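Putative electron transport related protein (Corynebacterium diphtheriae, PDB 4PQ1) probably works as a DsbF-like thiol-disulfide oxidoreductase of the thioredoxin superfamily, exchanging disulfide bonds with partner proteins. Local coordinates at residues A40-D44 / K45-L49; G119-A122 / S123-P126; D94-D98 / N99-Y103. All coordinates share one frame; numbering follows the deposited sequence.

Interaction 1: residues A40-D44 / K45-L49; sequences ADYKD and KIVVL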
ATOM      1  N   ALA A  40      -0.921  10.777  -7.426  1.00 27.59           N
ATOM      2  CA  ALA A  40      -1.355  11.528  -8.598  1.00 41.31           C
ATOM      3  C   ALA A  40      -0.470  11.237  -9.810  1.00 41.15           C
ATOM      4  O   ALA A  40      -0.867  11.482 -10.952  1.00 34.36           O
ATOM      5  CB  ALA A  40      -1.377  13.021  -8.292  1.00 36.33           C
ATOM      6  N   ASP A  41       0.724  10.704  -9.561  1.00 36.40           N
ATOM      7  CA  ASP A  41       1.615  10.309 -10.650  1.00 33.06           C
ATOM      8  C   ASP A  41       1.179   8.998 -11.292  1.00 30.69           C
ATOM      9  O   ASP A  41       1.733   8.588 -12.311  1.00 33.01           O
ATOM     10  CB  ASP A  41       3.056  10.185 -10.153  1.00 40.27           C
ATOM     11  CG  ASP A  41       3.691  11.532  -9.856  1.00 43.23           C
ATOM     12  OD1 ASP A  41       3.206  12.553 -10.392  1.00 45.46           O
ATOM     13  OD2 ASP A  41       4.687  11.567  -9.101  1.00 40.10           O
ATOM     14  N   TYR A  42       0.182   8.341 -10.704  1.00 25.79           N
ATOM     15  CA  TYR A  42      -0.327   7.088 -11.263  1.00 30.60           C
ATOM     16  C   TYR A  42      -1.834   7.152 -11.548  1.00 26.74           C
ATOM     17  O   TYR A  42      -2.545   6.150 -11.437  1.00 21.87           O
ATOM     18  CB  TYR A  42      -0.009   5.935 -10.322  1.00 24.91           C
ATOM     19  CG  TYR A  42       1.411   6.025  -9.794  1.00 29.67           C
ATOM     20  CD1 TYR A  42       2.484   5.600 -10.562  1.00 29.71           C
ATOM     21  CD2 TYR A  42       1.676   6.568  -8.539  1.00 30.12           C
ATOM     22  CE1 TYR A  42       3.799   5.697 -10.079  1.00 38.62           C
ATOM     23  CE2 TYR A  42       2.979   6.668  -8.051  1.00 31.90           C
ATOM     24  CZ  TYR A  42       4.037   6.233  -8.824  1.00 31.29           C
ATOM     25  OH  TYR A  42       5.331   6.338  -8.341  1.00 39.98           O
ATOM     26  N   LYS A  43      -2.309   8.341 -11.898  1.00 31.91           N
ATOM     27  CA  LYS A  43      -3.715   8.530 -12.278  1.00 34.61           C
ATOM     28  C   LYS A  43      -4.105   7.538 -13.359  1.00 33.28           C
ATOM     29  O   LYS A  43      -3.332   7.299 -14.284  1.00 37.29           O
ATOM     30  CB  LYS A  43      -3.956   9.955 -12.765  1.00 37.08           C
ATOM     31  CG  LYS A  43      -5.403  10.261 -13.084  1.00 42.02           C
ATOM     32  CD  LYS A  43      -5.543  11.650 -13.695  1.00 49.20           C
ATOM     33  CE  LYS A  43      -7.003  12.012 -13.950  1.00 31.68           C
ATOM     34  NZ  LYS A  43      -7.741  12.191 -12.678  1.00 37.47           N
ATOM     35  N   ASP A  44      -5.290   6.947 -13.212  1.00 41.55           N
ATOM     36  CA  ASP A  44      -5.845   5.978 -14.161  1.00 34.54           C
ATOM     37  C   ASP A  44      -5.035   4.686 -14.212  1.00 36.83           C
ATOM     38  O   ASP A  44      -5.223   3.848 -15.097  1.00 33.63           O
ATOM     39  CB  ASP A  44      -5.966   6.609 -15.554  1.00 33.06           C
ATOM     40  CG  ASP A  44      -6.896   7.813 -15.556  1.00 41.48           C
ATOM     41  OD1 ASP A  44      -8.065   7.654 -15.115  1.00 28.08           O
ATOM     42  OD2 ASP A  44      -6.453   8.920 -15.952  1.00 40.21           O
ATOM     43  N   LYS A  45      -4.147   4.520 -13.240  1.00 30.78           N
ATOM     44  CA  LYS A  45      -3.381   3.283 -13.110  1.00 32.14           C
ATOM     45  C   LYS A  45      -3.730   2.562 -11.803  1.00 26.27           C
ATOM     46  O   LYS A  45      -4.106   3.193 -10.807  1.00 25.15           O
ATOM     47  CB  LYS A  45      -1.888   3.580 -13.169  1.00 32.40           C
ATOM     48  CG  LYS A  45      -1.403   4.258 -14.443  1.00 35.03           C
ATOM     49  CD  LYS A  45      -1.252   3.263 -15.576  1.00 41.30           C
ATOM     50  CE  LYS A  45      -0.387   3.834 -16.695  1.00 40.65           C
ATOM     51  NZ  LYS A  45      -0.523   3.041 -17.954  1.00 61.42           N
ATOM     52  N   ILE A  46      -3.628   1.241 -11.816  1.00 20.58           N
ATOM     53  CA  ILE A  46      -3.841   0.454 -10.611  1.00 30.55           C
ATOM     54  C   ILE A  46      -2.722   0.747  -9.597  1.00 36.75           C
ATOM     55  O   ILE A  46      -1.561   0.923  -9.975  1.00 28.82           O
ATOM     56  CB  ILE A  46      -3.881  -1.049 -10.927  1.00 36.55           C
ATOM     57  CG1 ILE A  46      -5.080  -1.380 -11.812  1.00 29.90           C
ATOM     58  CG2 ILE A  46      -3.938  -1.873  -9.651  1.00 35.93           C
ATOM     59  CD1 ILE A  46      -5.098  -2.833 -12.235  1.00 31.71           C
ATOM     60  N   VAL A  47      -3.080   0.843  -8.321  1.00 27.55           N
ATOM     61  CA  VAL A  47      -2.112   1.172  -7.295  1.00 27.29           C
ATOM     62  C   VAL A  47      -2.290   0.287  -6.065  1.00 33.39           C
ATOM     63  O   VAL A  47      -3.374   0.250  -5.455  1.00 24.86           O
ATOM     64  CB  VAL A  47      -2.203   2.648  -6.874  1.00 27.03           C
ATOM     65  CG1 VAL A  47      -1.282   2.900  -5.701  1.00 26.58           C
ATOM     66  CG2 VAL A  47      -1.837   3.574  -8.045  1.00 29.79           C
ATOM     67  N   VAL A  48      -1.224  -0.433  -5.709  1.00 25.32           N
ATOM     68  CA  VAL A  48      -1.246  -1.255  -4.508  1.00 28.35           C
ATOM     69  C   VAL A  48      -0.456  -0.576  -3.396  1.00 31.21           C
ATOM     70  O   VAL A  48       0.774  -0.480  -3.468  1.00 31.11           O
ATOM     71  CB  VAL A  48      -0.675  -2.665  -4.770  1.00 27.02           C
ATOM     72  CG1 VAL A  48      -0.729  -3.500  -3.508  1.00 27.33           C
ATOM     73  CG2 VAL A  48      -1.452  -3.345  -5.880  1.00 24.97           C
ATOM     74  N   LEU A  49      -1.176  -0.096  -2.381  1.00 31.16           N
ATOM     75  CA  LEU A  49      -0.573   0.551  -1.202  1.00 27.73           C
ATOM     76  C   LEU A  49      -0.247  -0.463  -0.126  1.00 24.46           C
ATOM     77  O   LEU A  49      -1.078  -1.316   0.216  1.00 20.20           O
ATOM     78  CB  LEU A  49      -1.519   1.595  -0.601  1.00 29.65           C
ATOM     79  CG  LEU A  49      -2.040   2.728  -1.460  1.00 23.59           C
ATOM     80  CD1 LEU A  49      -3.185   3.387  -0.720  1.00 21.69           C
ATOM     81  CD2 LEU A  49      -0.908   3.701  -1.730  1.00 22.27           C
TER
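Tyr42 and Lys45 close a type II beta turn, in which Lys45 N gives its hydrogen to Tyr42 O over 2.9 Å and Lys43 and Asp44 take the two corners. The bond is somewhat bent, with 142° at the hydrogen, and the donor stands above the plane of the Tyr42 carbonyl, 39° out of it, not on a lone pair. Asp44 has the positive phi expected of the third residue of such a turn.

The side chains of the turn's ends lie alongside each other at their roots: Tyr42 CB is 4.1 Å from Lys45 CB. Tyr42 CB also meets the methyl CG2 of Val47 at 3.8 Å, two residues into the strand. With chi1 at 174°, Val47 turns CG1 anti to its own backbone N and leaves CG2 on the side where Tyr42 CB lies. The methyl reaches the phenol ring obliquely, and the ring itself leads away from the strand. Asp41 CB sits over the centre of one ring face, 4.1 Å above the plane. Lys45 CG, beside its own backbone N, comes to 3.6 Å from Lys43 O; the bend at chi2 then redirects the rest of the chain, and NZ makes a weak bond to Asp75 O.

His135 NE2 bonds to Tyr42 O, giving that carbonyl a second partner, and makes a weak bond to Lys45 O. The turn delivers the chain into strand 46-52, which lies between strands 77-83 and 127-131 in the central sheet. Tyr42 rests on Thr78 and Val80 of strand 77-83, while Ile46 and Val48 both pack against Leu73 of helix 63-73.

Interaction 2: residues G119-A122 / S123-P126; sequences GVPA and SVVP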
ATOM      1  N   GLY A 119      -9.234   6.253   7.449  1.00 40.25           N
ATOM      2  CA  GLY A 119      -9.198   5.754   8.813  1.00 35.10           C
ATOM      3  C   GLY A 119      -8.875   4.279   8.919  1.00 29.97           C
ATOM      4  O   GLY A 119      -9.348   3.585   9.820  1.00 29.79           O
ATOM      5  N   VAL A 120      -8.098   3.788   7.966  1.00 27.37           N
ATOM      6  CA  VAL A 120      -7.487   2.470   8.083  1.00 31.49           C
ATOM      7  C   VAL A 120      -6.683   2.427   9.398  1.00 26.80           C
ATOM      8  O   VAL A 120      -6.031   3.411   9.753  1.00 24.54           O
ATOM      9  CB  VAL A 120      -6.614   2.181   6.838  1.00 27.88           C
ATOM     10  CG1 VAL A 120      -5.388   1.418   7.198  1.00 36.17           C
ATOM     11  CG2 VAL A 120      -7.423   1.411   5.791  1.00 23.85           C
ATOM     12  N   PRO A 121      -6.771   1.316  10.149  1.00 24.75           N
ATOM     13  CA  PRO A 121      -6.141   1.245  11.483  1.00 29.32           C
ATOM     14  C   PRO A 121      -4.624   1.454  11.445  1.00 23.85           C
ATOM     15  O   PRO A 121      -3.943   0.640  10.827  1.00 25.29           O
ATOM     16  CB  PRO A 121      -6.464  -0.182  11.963  1.00 23.59           C
ATOM     17  CG  PRO A 121      -7.552  -0.678  11.059  1.00 35.39           C
ATOM     18  CD  PRO A 121      -7.404   0.043   9.757  1.00 30.11           C
ATOM     19  N   ALA A 122      -4.102   2.509  12.081  1.00 26.34           N
ATOM     20  CA  ALA A 122      -2.648   2.756  12.095  1.00 27.35           C
ATOM     21  C   ALA A 122      -1.909   1.700  12.901  1.00 23.43           C
ATOM     22  O   ALA A 122      -0.682   1.556  12.794  1.00 26.20           O
ATOM     23  CB  ALA A 122      -2.325   4.158  12.653  1.00 22.72           C
ATOM     24  N   SER A 123      -2.651   0.966  13.717  1.00 23.15           N
ATOM     25  CA  SER A 123      -2.075  -0.108  14.510  1.00 27.08           C
ATOM     26  C   SER A 123      -1.643  -1.311  13.665  1.00 26.37           C
ATOM     27  O   SER A 123      -0.830  -2.108  14.099  1.00 23.67           O
ATOM     28  CB  SER A 123      -3.085  -0.570  15.546  1.00 26.54           C
ATOM     29  OG  SER A 123      -4.269  -0.969  14.879  1.00 23.40           O
ATOM     30  N   VAL A 124      -2.202  -1.455  12.467  1.00 20.87           N
ATOM     31  CA  VAL A 124      -2.024  -2.688  11.711  1.00 19.25           C
ATOM     32  C   VAL A 124      -0.949  -2.552  10.646  1.00 24.84           C
ATOM     33  O   VAL A 124      -1.126  -1.850   9.662  1.00 22.81           O
ATOM     34  CB  VAL A 124      -3.345  -3.131  11.050  1.00 27.04           C
ATOM     35  CG1 VAL A 124      -3.171  -4.461  10.290  1.00 16.79           C
ATOM     36  CG2 VAL A 124      -4.461  -3.240  12.105  1.00 27.51           C
ATOM     37  N   VAL A 125       0.177  -3.230  10.862  1.00 23.94           N
ATOM     38  CA  VAL A 125       1.270  -3.266   9.900  1.00 22.41           C
ATOM     39  C   VAL A 125       1.764  -4.705   9.825  1.00 27.39           C
ATOM     40  O   VAL A 125       2.094  -5.292  10.849  1.00 25.19           O
ATOM     41  CB  VAL A 125       2.443  -2.329  10.292  1.00 20.97           C
ATOM     42  CG1 VAL A 125       3.564  -2.421   9.266  1.00 27.45           C
ATOM     43  CG2 VAL A 125       1.973  -0.914  10.395  1.00 22.04           C
ATOM     44  N   PRO A 126       1.811  -5.279   8.611  1.00 27.31           N
ATOM     45  CA  PRO A 126       1.494  -4.583   7.364  1.00 25.62           C
ATOM     46  C   PRO A 126      -0.015  -4.472   7.090  1.00 20.55           C
ATOM     47  O   PRO A 126      -0.817  -5.186   7.694  1.00 22.37           O
ATOM     48  CB  PRO A 126       2.180  -5.453   6.317  1.00 23.72           C
ATOM     49  CG  PRO A 126       2.052  -6.834   6.873  1.00 18.50           C
ATOM     50  CD  PRO A 126       2.146  -6.694   8.372  1.00 23.77           C
TER
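Pro121 and Val124 touch through both backbone and side chain. Val124 N donates to Pro121 O across 3.2 Å, closing a type I beta turn with Ala122 and Ser123 at its corners. The hydrogen bond is nearly straight, 167° at the hydrogen, yet the donor stands well above the carbonyl plane, 57° out of it and not on a lone pair. On the same turn the two side chains lie side by side and point the same way. The methyl CG2 of Val124 rests against Pro121 CB at 3.7 Å and is 4.1 Å from CG of the same ring. This methyl lies beside the valine's own backbone N (chi1 -178°), facing the proline.

Ser123 adds a second touch to the proline. Its hydroxyl oxygen, OG, comes within 3.7 Å of Pro121 CB, folded between the serine's own N and carbonyl carbon. Ala122 turns its methyl the other way, onto Phe111, and Val125 CG2 lies 4.3 Å from Ala122 O.

Around this first shell, Arg85 NH2 bonds to Ala122 O at the crest of the turn, and Thr127 OG1 bonds to Val124 O just beyond it. Pro121 leans on Phe5. Past the turn, the peptide between Val125 and Pro126 is cis; the Val125 side chain touches Cys59, and Pro126 packs on Pro58, Cys59 and Glu62. This is the cis-proline loop of the thioredoxin fold, leading into strand 127-131 and facing the CxxC motif whose Cys56 and Cys59 form a disulfide here; as in other members of the superfamily, it probably helps shape the surface that meets redox partners.

Interaction 3: residues D94-D98 / N99-Y103; sequences DFVKD and NGITY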
ATOM      1  N   ASP A  94      18.196   1.135   3.432  1.00 30.15           N
ATOM      2  CA  ASP A  94      19.098  -0.007   3.321  1.00 27.46           C
ATOM      3  C   ASP A  94      18.317  -1.274   3.010  1.00 25.11           C
ATOM      4  O   ASP A  94      18.736  -2.089   2.195  1.00 22.29           O
ATOM      5  CB  ASP A  94      19.898  -0.193   4.618  1.00 26.59           C
ATOM      6  CG  ASP A  94      21.090   0.764   4.728  1.00 28.00           C
ATOM      7  OD1 ASP A  94      21.586   1.232   3.687  1.00 32.66           O
ATOM      8  OD2 ASP A  94      21.536   1.047   5.866  1.00 31.56           O
ATOM      9  N   PHE A  95      17.183  -1.442   3.684  1.00 30.26           N
ATOM     10  CA  PHE A  95      16.300  -2.579   3.429  1.00 28.71           C
ATOM     11  C   PHE A  95      15.835  -2.643   1.979  1.00 30.14           C
ATOM     12  O   PHE A  95      15.672  -3.727   1.423  1.00 33.56           O
ATOM     13  CB  PHE A  95      15.082  -2.532   4.353  1.00 22.48           C
ATOM     14  CG  PHE A  95      14.121  -3.660   4.135  1.00 32.25           C
ATOM     15  CD1 PHE A  95      14.325  -4.885   4.753  1.00 25.91           C
ATOM     16  CD2 PHE A  95      13.008  -3.497   3.310  1.00 28.88           C
ATOM     17  CE1 PHE A  95      13.449  -5.932   4.555  1.00 27.39           C
ATOM     18  CE2 PHE A  95      12.119  -4.547   3.106  1.00 32.97           C
ATOM     19  CZ  PHE A  95      12.343  -5.769   3.734  1.00 35.98           C
ATOM     20  N   VAL A  96      15.615  -1.489   1.362  1.00 33.42           N
ATOM     21  CA  VAL A  96      15.044  -1.464   0.014  1.00 37.47           C
ATOM     22  C   VAL A  96      16.093  -1.861  -1.029  1.00 36.75           C
ATOM     23  O   VAL A  96      15.801  -2.591  -1.981  1.00 30.33           O
ATOM     24  CB  VAL A  96      14.439  -0.071  -0.316  1.00 27.26           C
ATOM     25  CG1 VAL A  96      14.548   0.239  -1.789  1.00 29.70           C
ATOM     26  CG2 VAL A  96      12.982  -0.008   0.145  1.00 27.94           C
ATOM     27  N   LYS A  97      17.323  -1.400  -0.840  1.00 35.19           N
ATOM     28  CA  LYS A  97      18.391  -1.793  -1.751  1.00 36.11           C
ATOM     29  C   LYS A  97      18.791  -3.238  -1.533  1.00 30.19           C
ATOM     30  O   LYS A  97      19.147  -3.932  -2.475  1.00 33.79           O
ATOM     31  CB  LYS A  97      19.626  -0.907  -1.590  1.00 39.29           C
ATOM     32  CG  LYS A  97      20.750  -1.290  -2.561  1.00 45.08           C
ATOM     33  CD  LYS A  97      21.990  -0.424  -2.404  1.00 53.82           C
ATOM     34  CE  LYS A  97      22.895  -0.557  -3.630  1.00 59.06           C
ATOM     35  NZ  LYS A  97      22.190  -0.172  -4.892  1.00 49.22           N
ATOM     36  N   ASP A  98      18.757  -3.680  -0.281  1.00 31.37           N
ATOM     37  CA  ASP A  98      19.290  -4.986   0.078  1.00 31.50           C
ATOM     38  C   ASP A  98      18.434  -6.095  -0.487  1.00 36.92           C
ATOM     39  O   ASP A  98      18.918  -7.198  -0.755  1.00 33.26           O
ATOM     40  CB  ASP A  98      19.382  -5.136   1.595  1.00 32.76           C
ATOM     41  CG  ASP A  98      20.607  -4.465   2.174  1.00 32.29           C
ATOM     42  OD1 ASP A  98      21.345  -3.784   1.416  1.00 28.87           O
ATOM     43  OD2 ASP A  98      20.817  -4.616   3.396  1.00 27.10           O
ATOM     44  N   ASN A  99      17.151  -5.798  -0.659  1.00 37.89           N
ATOM     45  CA  ASN A  99      16.202  -6.819  -1.069  1.00 32.20           C
ATOM     46  C   ASN A  99      15.701  -6.591  -2.465  1.00 27.82           C
ATOM     47  O   ASN A  99      14.765  -7.252  -2.898  1.00 37.00           O
ATOM     48  CB  ASN A  99      15.049  -6.894  -0.074  1.00 28.64           C
ATOM     49  CG  ASN A  99      15.494  -7.485   1.253  1.00 40.56           C
ATOM     50  OD1 ASN A  99      15.553  -8.704   1.404  1.00 45.38           O
ATOM     51  ND2 ASN A  99      15.847  -6.625   2.209  1.00 37.43           N
ATOM     52  N   GLY A 100      16.349  -5.673  -3.179  1.00 22.82           N
ATOM     53  CA  GLY A 100      16.009  -5.415  -4.560  1.00 29.87           C
ATOM     54  C   GLY A 100      14.577  -4.933  -4.771  1.00 34.14           C
ATOM     55  O   GLY A 100      13.932  -5.292  -5.757  1.00 29.12           O
ATOM     56  N   ILE A 101      14.084  -4.131  -3.834  1.00 30.51           N
ATOM     57  CA  ILE A 101      12.771  -3.514  -3.942  1.00 24.83           C
ATOM     58  C   ILE A 101      12.865  -2.327  -4.890  1.00 31.26           C
ATOM     59  O   ILE A 101      13.596  -1.382  -4.625  1.00 33.68           O
ATOM     60  CB  ILE A 101      12.257  -3.037  -2.566  1.00 25.13           C
ATOM     61  CG1 ILE A 101      12.214  -4.191  -1.552  1.00 23.26           C
ATOM     62  CG2 ILE A 101      10.926  -2.330  -2.689  1.00 24.50           C
ATOM     63  CD1 ILE A 101      11.673  -5.482  -2.086  1.00 31.45           C
ATOM     64  N   THR A 102      12.129  -2.354  -5.995  1.00 26.88           N
ATOM     65  CA  THR A 102      12.295  -1.302  -6.984  1.00 28.96           C
ATOM     66  C   THR A 102      11.127  -0.335  -7.042  1.00 33.49           C
ATOM     67  O   THR A 102      11.143   0.596  -7.850  1.00 29.78           O
ATOM     68  CB  THR A 102      12.508  -1.879  -8.387  1.00 30.53           C
ATOM     69  OG1 THR A 102      11.322  -2.556  -8.808  1.00 40.13           O
ATOM     70  CG2 THR A 102      13.659  -2.862  -8.377  1.00 31.16           C
ATOM     71  N   TYR A 103      10.124  -0.532  -6.184  1.00 27.14           N
ATOM     72  CA  TYR A 103       8.985   0.387  -6.156  1.00 28.77           C
ATOM     73  C   TYR A 103       9.125   1.471  -5.078  1.00 30.50           C
ATOM     74  O   TYR A 103       9.813   1.267  -4.064  1.00 30.67           O
ATOM     75  CB  TYR A 103       7.680  -0.391  -5.980  1.00 25.24           C
ATOM     76  CG  TYR A 103       7.564  -1.259  -4.751  1.00 27.49           C
ATOM     77  CD1 TYR A 103       7.158  -0.723  -3.531  1.00 34.70           C
ATOM     78  CD2 TYR A 103       7.805  -2.624  -4.819  1.00 22.36           C
ATOM     79  CE1 TYR A 103       7.022  -1.524  -2.402  1.00 28.81           C
ATOM     80  CE2 TYR A 103       7.670  -3.432  -3.699  1.00 23.02           C
ATOM     81  CZ  TYR A 103       7.276  -2.874  -2.498  1.00 24.56           C
ATOM     82  OH  TYR A 103       7.137  -3.662  -1.386  1.00 29.10           O
TER
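Asn99 brings the nitrogen of its carboxamide, ND2, over one face of the Phe95 ring, one helical turn back. This ND2 stands 3.3 Å above the ring plane, offset toward the rim, and comes nearest to CD1 and CE1, each at 3.4 Å. Amide and ring planes are 40° apart, so the two groups are neither stacked flat nor upright. The same nitrogen is held by a straight hydrogen bond to Phe95 O, 3.0 Å at 171°. That bond runs in the carbonyl plane to a lone pair, with the oxygen almost in the amide plane of Asn99. Phe95 O also receives a weak bond from Asn99 N, so Asn99 grips this oxygen twice, and the ND2 bond helps fix the rotation of the amide. A chi1 of 179° extends the Phe95 ring away from its own N, under ND2.

Val96 and Ile101 meet at about a right angle, with Val96 CG1 4.1 Å from Ile101 CB. Ile101 N binds Val96 O at 3.0 Å. CG2 of Ile101 sits over the centre of a Tyr103 ring face, and the Ile101 side chain reaches Ser63 of helix 63-73.

Beyond Asn99, Gly100 adopts positive phi and gives Lys97 O a weak bond from its N. Together with the Ile101 to Val96 bond, this makes a Schellman motif with Gly100 as C-prime, ending helix 89-98 within the parallel beta-alpha-beta crossover from strand 77-83 to strand 105-107.

All three contacts are local, two of them beta turns and the third a helix end, but each does a different job in the fold. Interactions 1 and 3 are partly buried and stand at the borders of regular elements: one opens a central strand, the other closes a helix. Interaction 2 is a surface contact in a loop and is the one that directly touches the CxxC region. Chemically, 1 and 2 each pair one backbone bond with a small apolar touch, through a type II and a type I turn, whereas 3 adds a side-chain amide and two capping bonds. Interactions 1 and 2 lie on opposite sides of the chain's centre, their own centres about 20 Å apart.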